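Local coordinates for protein acyl-CoA dehydrogenase (Slackia heliotrinireducens, PDB 4RM7) that belongs to the acyl-CoA dehydrogenase family, with a helical N-terminal domain, a middle domain of beta strands and a helical C-terminal domain, at residues A320-K323 / Y324-K328; E349-V352 / S353-Q357; D358-G361 / Y362-D366. One frame throughout, in Å; residues are numbered along the deposited sequence.

Contact 1 of 3, residues A320-K323 / Y324-K328; sequences ALMK and YYVPK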
# COMPACT_ATOMS: atom_id res chain seq x y z
N ALA A 320 0.55 -0.66 -21.93
CA ALA A 320 1.51 -0.88 -20.87
C ALA A 320 0.96 -0.47 -19.49
O ALA A 320 1.17 -1.16 -18.50
CB ALA A 320 2.81 -0.14 -21.18
N LEU A 321 0.25 0.65 -19.43
CA LEU A 321 -0.26 1.14 -18.15
C LEU A 321 -1.38 0.23 -17.65
O LEU A 321 -1.42 -0.14 -16.50
CB LEU A 321 -0.76 2.59 -18.26
CG LEU A 321 0.32 3.65 -18.54
CD1 LEU A 321 -0.31 5.04 -18.62
CD2 LEU A 321 1.42 3.62 -17.49
N MSE A 322 -2.28 -0.13 -18.56
CA MSE A 322 -3.30 -1.14 -18.32
C MSE A 322 -2.71 -2.44 -17.77
O MSE A 322 -3.15 -2.93 -16.74
CB MSE A 322 -4.06 -1.41 -19.63
CG MSE A 322 -5.08 -2.51 -19.54
SE MSE A 322 -5.42 -3.27 -21.28
CE MSE A 322 -3.75 -4.28 -21.43
N LYS A 323 -1.72 -3.00 -18.44
CA LYS A 323 -1.17 -4.28 -17.99
C LYS A 323 -0.46 -4.15 -16.65
O LYS A 323 -0.38 -5.11 -15.89
CB LYS A 323 -0.20 -4.86 -19.04
CG LYS A 323 0.26 -6.28 -18.74
CD LYS A 323 -0.94 -7.18 -18.46
CE LYS A 323 -0.56 -8.66 -18.45
NZ LYS A 323 0.48 -8.98 -17.45
N TYR A 324 0.07 -2.97 -16.36
CA TYR A 324 0.78 -2.76 -15.10
C TYR A 324 -0.20 -2.78 -13.94
O TYR A 324 0.09 -3.28 -12.87
CB TYR A 324 1.54 -1.42 -15.13
CG TYR A 324 2.34 -1.12 -13.87
CD1 TYR A 324 3.59 -1.69 -13.67
CD2 TYR A 324 1.85 -0.26 -12.90
CE1 TYR A 324 4.33 -1.41 -12.52
CE2 TYR A 324 2.59 0.03 -11.74
CZ TYR A 324 3.82 -0.55 -11.56
OH TYR A 324 4.55 -0.28 -10.41
N TYR A 325 -1.38 -2.23 -14.18
CA TYR A 325 -2.29 -1.97 -13.09
C TYR A 325 -3.25 -3.13 -12.81
O TYR A 325 -3.49 -3.48 -11.66
CB TYR A 325 -3.08 -0.69 -13.37
CG TYR A 325 -4.13 -0.41 -12.30
CD1 TYR A 325 -3.79 0.21 -11.09
CD2 TYR A 325 -5.45 -0.78 -12.50
CE1 TYR A 325 -4.76 0.45 -10.10
CE2 TYR A 325 -6.43 -0.52 -11.52
CZ TYR A 325 -6.08 0.09 -10.33
OH TYR A 325 -7.04 0.34 -9.38
N VAL A 326 -3.79 -3.72 -13.87
CA VAL A 326 -5.01 -4.50 -13.74
C VAL A 326 -4.85 -5.87 -13.07
O VAL A 326 -5.63 -6.18 -12.17
CB VAL A 326 -5.71 -4.68 -15.12
CG1 VAL A 326 -6.91 -5.67 -15.01
CG2 VAL A 326 -6.21 -3.32 -15.60
N PRO A 327 -3.87 -6.70 -13.49
CA PRO A 327 -3.80 -8.00 -12.82
C PRO A 327 -3.53 -7.88 -11.32
O PRO A 327 -4.14 -8.61 -10.53
CB PRO A 327 -2.64 -8.70 -13.54
CG PRO A 327 -2.59 -8.06 -14.89
CD PRO A 327 -2.92 -6.61 -14.62
N LYS A 328 -2.67 -6.95 -10.92
CA LYS A 328 -2.41 -6.82 -9.49
C LYS A 328 -3.68 -6.31 -8.79
O LYS A 328 -4.05 -6.81 -7.72
CB LYS A 328 -1.24 -5.88 -9.24
CG LYS A 328 -0.82 -5.81 -7.80
CD LYS A 328 0.09 -4.65 -7.59
CE LYS A 328 0.93 -4.83 -6.35
NZ LYS A 328 1.80 -3.64 -6.12
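Lys323 and Pro327, one helical turn apart, meet where the proline ring interrupts the backbone ladder of helix 316-341. The lysine leaves the helix with CG anti to its own nitrogen (chi1 -172°), then bends at chi2, which carries the chain forward along the axis. CB and CG lie beside the amide nitrogen of Tyr324, and CD passes Pro327 CG at 4.0 Å, the lysine chain and the ring crossing at about a right angle. CE and NZ of Lys323 both lie 4.1 Å from Pro327 CG. A second bend, at chi4, precedes the ammonium group, which hydrogen-bonds to the carbonyl oxygens of Tyr362, Ala365 and Gly367, so a buried charge is met by three backbone acceptors. Proline has no N-H to offer, and the carbonyl oxygen of Lys323 faces Pro327 CD at 3.2 Å instead; this is the usual helix kink at a proline. Just before it the ladder is intact: Val326 N reaches Met322 O at 3.0 Å. Alongside that bond, CG of Met322, a selenomethionine, touches Val326 CG2 at 4.2 Å. Tyr324 extends to the second subunit, where its OH bonds Glu290. Among the neighbours, Met322 and Lys323 pack on helix 234-270, Ala320 and Tyr324 on helix 369-386, and Tyr325 and Val326 on helix 282-311, which places this turn inside the C-terminal helical domain.

Contact 2 of 3, residues E349-V352 / S353-Q357; sequences ENRV and SSIWQ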
# COMPACT_ATOMS: atom_id res chain seq x y z
N GLU A 349 -13.49 -25.43 -2.76
CA GLU A 349 -14.83 -25.44 -3.34
C GLU A 349 -15.25 -24.04 -3.79
O GLU A 349 -15.79 -23.87 -4.89
CB GLU A 349 -15.82 -26.00 -2.32
CG GLU A 349 -15.32 -27.27 -1.62
CD GLU A 349 -16.22 -27.74 -0.48
OE1 GLU A 349 -17.39 -27.31 -0.41
OE2 GLU A 349 -15.73 -28.54 0.36
N ASN A 350 -14.98 -23.04 -2.96
CA ASN A 350 -15.34 -21.65 -3.26
C ASN A 350 -14.61 -21.06 -4.46
O ASN A 350 -13.38 -21.11 -4.56
CB ASN A 350 -15.07 -20.77 -2.06
CG ASN A 350 -16.08 -19.69 -1.94
OD1 ASN A 350 -16.07 -18.73 -2.71
ND2 ASN A 350 -17.01 -19.84 -0.98
N ARG A 351 -15.37 -20.47 -5.38
CA ARG A 351 -14.75 -20.01 -6.61
C ARG A 351 -13.88 -18.78 -6.36
O ARG A 351 -12.95 -18.55 -7.12
CB ARG A 351 -15.79 -19.73 -7.69
CG ARG A 351 -16.65 -18.52 -7.49
CD ARG A 351 -17.63 -18.40 -8.66
NE ARG A 351 -18.30 -17.11 -8.66
CZ ARG A 351 -19.02 -16.64 -9.68
NH1 ARG A 351 -19.15 -17.35 -10.80
NH2 ARG A 351 -19.61 -15.46 -9.57
N VAL A 352 -14.14 -18.04 -5.29
CA VAL A 352 -13.33 -16.85 -5.00
C VAL A 352 -11.84 -17.21 -4.80
O VAL A 352 -10.95 -16.48 -5.25
CB VAL A 352 -13.87 -16.08 -3.77
CG1 VAL A 352 -12.92 -15.01 -3.39
CG2 VAL A 352 -15.16 -15.38 -4.13
N SER A 353 -11.55 -18.34 -4.18
CA SER A 353 -10.17 -18.78 -4.01
C SER A 353 -9.51 -19.23 -5.33
O SER A 353 -8.30 -19.11 -5.48
CB SER A 353 -10.11 -19.92 -2.97
OG SER A 353 -10.94 -21.01 -3.33
N SER A 354 -10.29 -19.76 -6.28
CA SER A 354 -9.76 -20.04 -7.61
C SER A 354 -9.50 -18.74 -8.34
O SER A 354 -8.47 -18.58 -9.00
CB SER A 354 -10.71 -20.88 -8.45
OG SER A 354 -11.34 -21.86 -7.67
N ILE A 355 -10.45 -17.82 -8.24
CA ILE A 355 -10.31 -16.53 -8.89
C ILE A 355 -9.03 -15.84 -8.43
O ILE A 355 -8.27 -15.31 -9.23
CB ILE A 355 -11.52 -15.66 -8.60
CG1 ILE A 355 -12.74 -16.22 -9.34
CG2 ILE A 355 -11.23 -14.17 -8.96
CD1 ILE A 355 -14.05 -15.54 -8.93
N TRP A 356 -8.80 -15.87 -7.13
CA TRP A 356 -7.63 -15.24 -6.54
C TRP A 356 -6.36 -15.83 -7.13
O TRP A 356 -5.43 -15.12 -7.49
CB TRP A 356 -7.68 -15.43 -5.03
CG TRP A 356 -6.50 -14.98 -4.29
CD1 TRP A 356 -6.07 -13.68 -4.15
CD2 TRP A 356 -5.62 -15.79 -3.50
NE1 TRP A 356 -4.95 -13.65 -3.34
CE2 TRP A 356 -4.66 -14.92 -2.92
CE3 TRP A 356 -5.54 -17.16 -3.24
CZ2 TRP A 356 -3.64 -15.39 -2.09
CZ3 TRP A 356 -4.51 -17.62 -2.43
CH2 TRP A 356 -3.57 -16.74 -1.87
N GLN A 357 -6.33 -17.15 -7.23
CA GLN A 357 -5.21 -17.84 -7.84
C GLN A 357 -5.06 -17.52 -9.33
O GLN A 357 -3.95 -17.28 -9.79
CB GLN A 357 -5.37 -19.34 -7.64
CG GLN A 357 -5.23 -19.75 -6.19
CD GLN A 357 -5.55 -21.22 -5.96
OE1 GLN A 357 -6.34 -21.84 -6.68
NE2 GLN A 357 -4.93 -21.78 -4.95
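Ser353 OG lies 2.7 Å from the carbonyl oxygen of Asn350 at the start of helix 351-362. Its chi1 of 57° holds OG between the serine's own nitrogen and carbonyl carbon and turns it back toward the N-cap residue, Asn350. Ile347 O is a second acceptor within reach of this hydroxyl, and the single proton is not settled between the two. Ser353 N adds a weak bond to the same Asn350 oxygen. Asn350 itself is the N-cap: its OD1 accepts from Val352 N at 3.3 Å, the donor lying in the amide plane on a lone pair, with an N-H...O angle of 160°. One N-H of the first turn, which has no carbonyl before it in the helix, is thereby satisfied by a side chain. The regular ladder then takes over. Ile355 N bonds Arg351 O at 2.8 Å and Trp356 N bonds Val352 O at 2.9 Å, the first of these being the straighter. Ile355 also lays its CG1 against Arg351 O, 3.2 Å away, and its CD1 approaches the aliphatic CG of Arg351 at 4.2 Å. Farther out, the guanidinium of Arg351 is directed by a salt bridge from NE to Asp263, and a weak bond joins NH1 to Ile83 O. Trp356 stacks its ring on Trp356 of the third subunit, while Gln357 O accepts from Tyr346 OH of that same subunit. Within the chain, Val352 and Trp356 pack on helix 316-341, Arg351 and Ile355 face helix 234-270, and Arg351 and Ser354 touch helix 29-38, so the beginning of helix 351-362 is set against three helices as well as a subunit interface.

Contact 3 of 3, residues D358-G361 / Y362-D366; sequences DCRG and YQFAD
Arg360 bends at chi2, and Gln363 starts with CG beside its own nitrogen (chi1 -69°) and then runs extended; together these torsions lay the amide over one face of the guanidinium. The two planes are only 19° apart and stacked, with Gln363 CD 3.6 Å from Arg360 NH1 and the amide displaced toward the rim. NH1 also approaches Phe364 CE2 at 3.4 Å; ring and guanidinium planes are 13° apart, but the approach is oblique. The polar ends are fixed by other partners: Arg360 NH2 bonds Gln339 OE1 and Ser335 O of the third subunit, and Gln363 NE2 bonds Asp369. On another side of the turn the Tyr362 ring has Asp358 O over one face, 3.7 Å above its plane, while CD2 brushes Cys359 SG at 4.4 Å. The hydroxyl of Tyr362 is held by Glu256, and Asp358 OD1 receives Gln207 N. The backbone records the end of the helix. Tyr362 N still reaches Asp358 O, four residues back, whereas Gln363 N bonds Arg360 O, three back, from above the carbonyl plane. Gly361 O accepts twice, from Phe364 N at 2.9 Å and from Ala365 N at 3.2 Å, which ties the departing loop to the last turn. Around this end, Cys359, Tyr362 and Gln363 pack on helix 316-341 and Tyr362 also lies on helix 234-270, while Phe364 touches Gly342 of the third subunit, just before the chain enters helix 369-386.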
# COMPACT_ATOMS: atom_id res chain seq x y z
N ASP A 358 -6.16 -17.52 -10.07
CA ASP A 358 -6.15 -17.12 -11.48
C ASP A 358 -5.54 -15.73 -11.62
O ASP A 358 -4.62 -15.51 -12.43
CB ASP A 358 -7.56 -17.10 -12.09
CG ASP A 358 -8.17 -18.48 -12.22
OD1 ASP A 358 -7.43 -19.49 -12.22
OD2 ASP A 358 -9.41 -18.56 -12.32
N CYS A 359 -6.07 -14.78 -10.86
CA CYS A 359 -5.64 -13.40 -11.05
C CYS A 359 -4.15 -13.21 -10.73
O CYS A 359 -3.46 -12.47 -11.41
CB CYS A 359 -6.50 -12.47 -10.22
SG CYS A 359 -8.20 -12.35 -10.87
N ARG A 360 -3.65 -13.94 -9.74
CA ARG A 360 -2.22 -13.89 -9.42
C ARG A 360 -1.40 -14.30 -10.62
O ARG A 360 -0.33 -13.76 -10.85
CB ARG A 360 -1.89 -14.80 -8.24
CG ARG A 360 -0.42 -14.72 -7.81
CD ARG A 360 -0.13 -13.38 -7.15
NE ARG A 360 1.30 -13.12 -6.90
CZ ARG A 360 2.20 -12.89 -7.86
NH1 ARG A 360 1.85 -12.93 -9.14
NH2 ARG A 360 3.47 -12.65 -7.53
N GLY A 361 -1.92 -15.25 -11.39
CA GLY A 361 -1.26 -15.74 -12.60
C GLY A 361 -1.21 -14.71 -13.72
O GLY A 361 -0.25 -14.63 -14.49
N TYR A 362 -2.23 -13.89 -13.81
CA TYR A 362 -2.23 -12.80 -14.77
C TYR A 362 -1.06 -11.82 -14.57
O TYR A 362 -0.67 -11.12 -15.50
CB TYR A 362 -3.57 -12.08 -14.70
CG TYR A 362 -4.72 -12.92 -15.21
CD1 TYR A 362 -4.54 -13.85 -16.23
CD2 TYR A 362 -5.99 -12.81 -14.65
CE1 TYR A 362 -5.59 -14.62 -16.70
CE2 TYR A 362 -7.04 -13.57 -15.12
CZ TYR A 362 -6.84 -14.46 -16.14
OH TYR A 362 -7.90 -15.22 -16.60
N GLN A 363 -0.47 -11.78 -13.39
CA GLN A 363 0.68 -10.92 -13.16
C GLN A 363 1.94 -11.42 -13.86
O GLN A 363 2.91 -10.68 -13.96
CB GLN A 363 0.95 -10.76 -11.68
CG GLN A 363 -0.12 -9.95 -10.96
CD GLN A 363 0.24 -9.69 -9.50
OE1 GLN A 363 -0.48 -10.08 -8.59
NE2 GLN A 363 1.37 -9.02 -9.28
N PHE A 364 1.92 -12.67 -14.34
CA PHE A 364 3.02 -13.25 -15.16
C PHE A 364 2.71 -13.34 -16.64
O PHE A 364 3.62 -13.34 -17.47
CB PHE A 364 3.38 -14.66 -14.71
CG PHE A 364 3.82 -14.74 -13.30
CD1 PHE A 364 5.07 -14.29 -12.94
CD2 PHE A 364 3.00 -15.26 -12.33
CE1 PHE A 364 5.49 -14.38 -11.64
CE2 PHE A 364 3.41 -15.34 -11.03
CZ PHE A 364 4.65 -14.90 -10.68
N ALA A 365 1.44 -13.47 -16.97
CA ALA A 365 1.04 -13.71 -18.35
C ALA A 365 1.25 -12.46 -19.18
O ALA A 365 0.94 -11.36 -18.74
CB ALA A 365 -0.42 -14.14 -18.42
N ASP A 366 1.75 -12.66 -20.39
CA ASP A 366 1.85 -11.59 -21.37
C ASP A 366 2.67 -10.46 -20.84
O ASP A 366 2.30 -9.29 -21.00
CB ASP A 366 0.45 -11.09 -21.76
CG ASP A 366 -0.45 -12.20 -22.23
OD1 ASP A 366 -0.36 -12.61 -23.42
OD2 ASP A 366 -1.26 -12.67 -21.41

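Overall arrangement
All three contacts belong to the C-terminal domain of the acyl-CoA dehydrogenase fold and follow one another along the chain. Contact 1 is on helix 316-341; contacts 2 and 3 divide helix 351-362, the former at its start and the latter at its end and in the following loop. The centres of contacts 1 and 3 are about 10 Å apart, and the two touch through Lys323 and Pro327 against residues 362-365. Contact 2 is farther away, about 14 Å from contact 3 and 21 Å from contact 1 between centres. Contact 1 faces the second subunit, whereas contacts 2 and 3 face the third, so contact 1 lies at one interface of the four-chain assembly and contacts 2 and 3 at another.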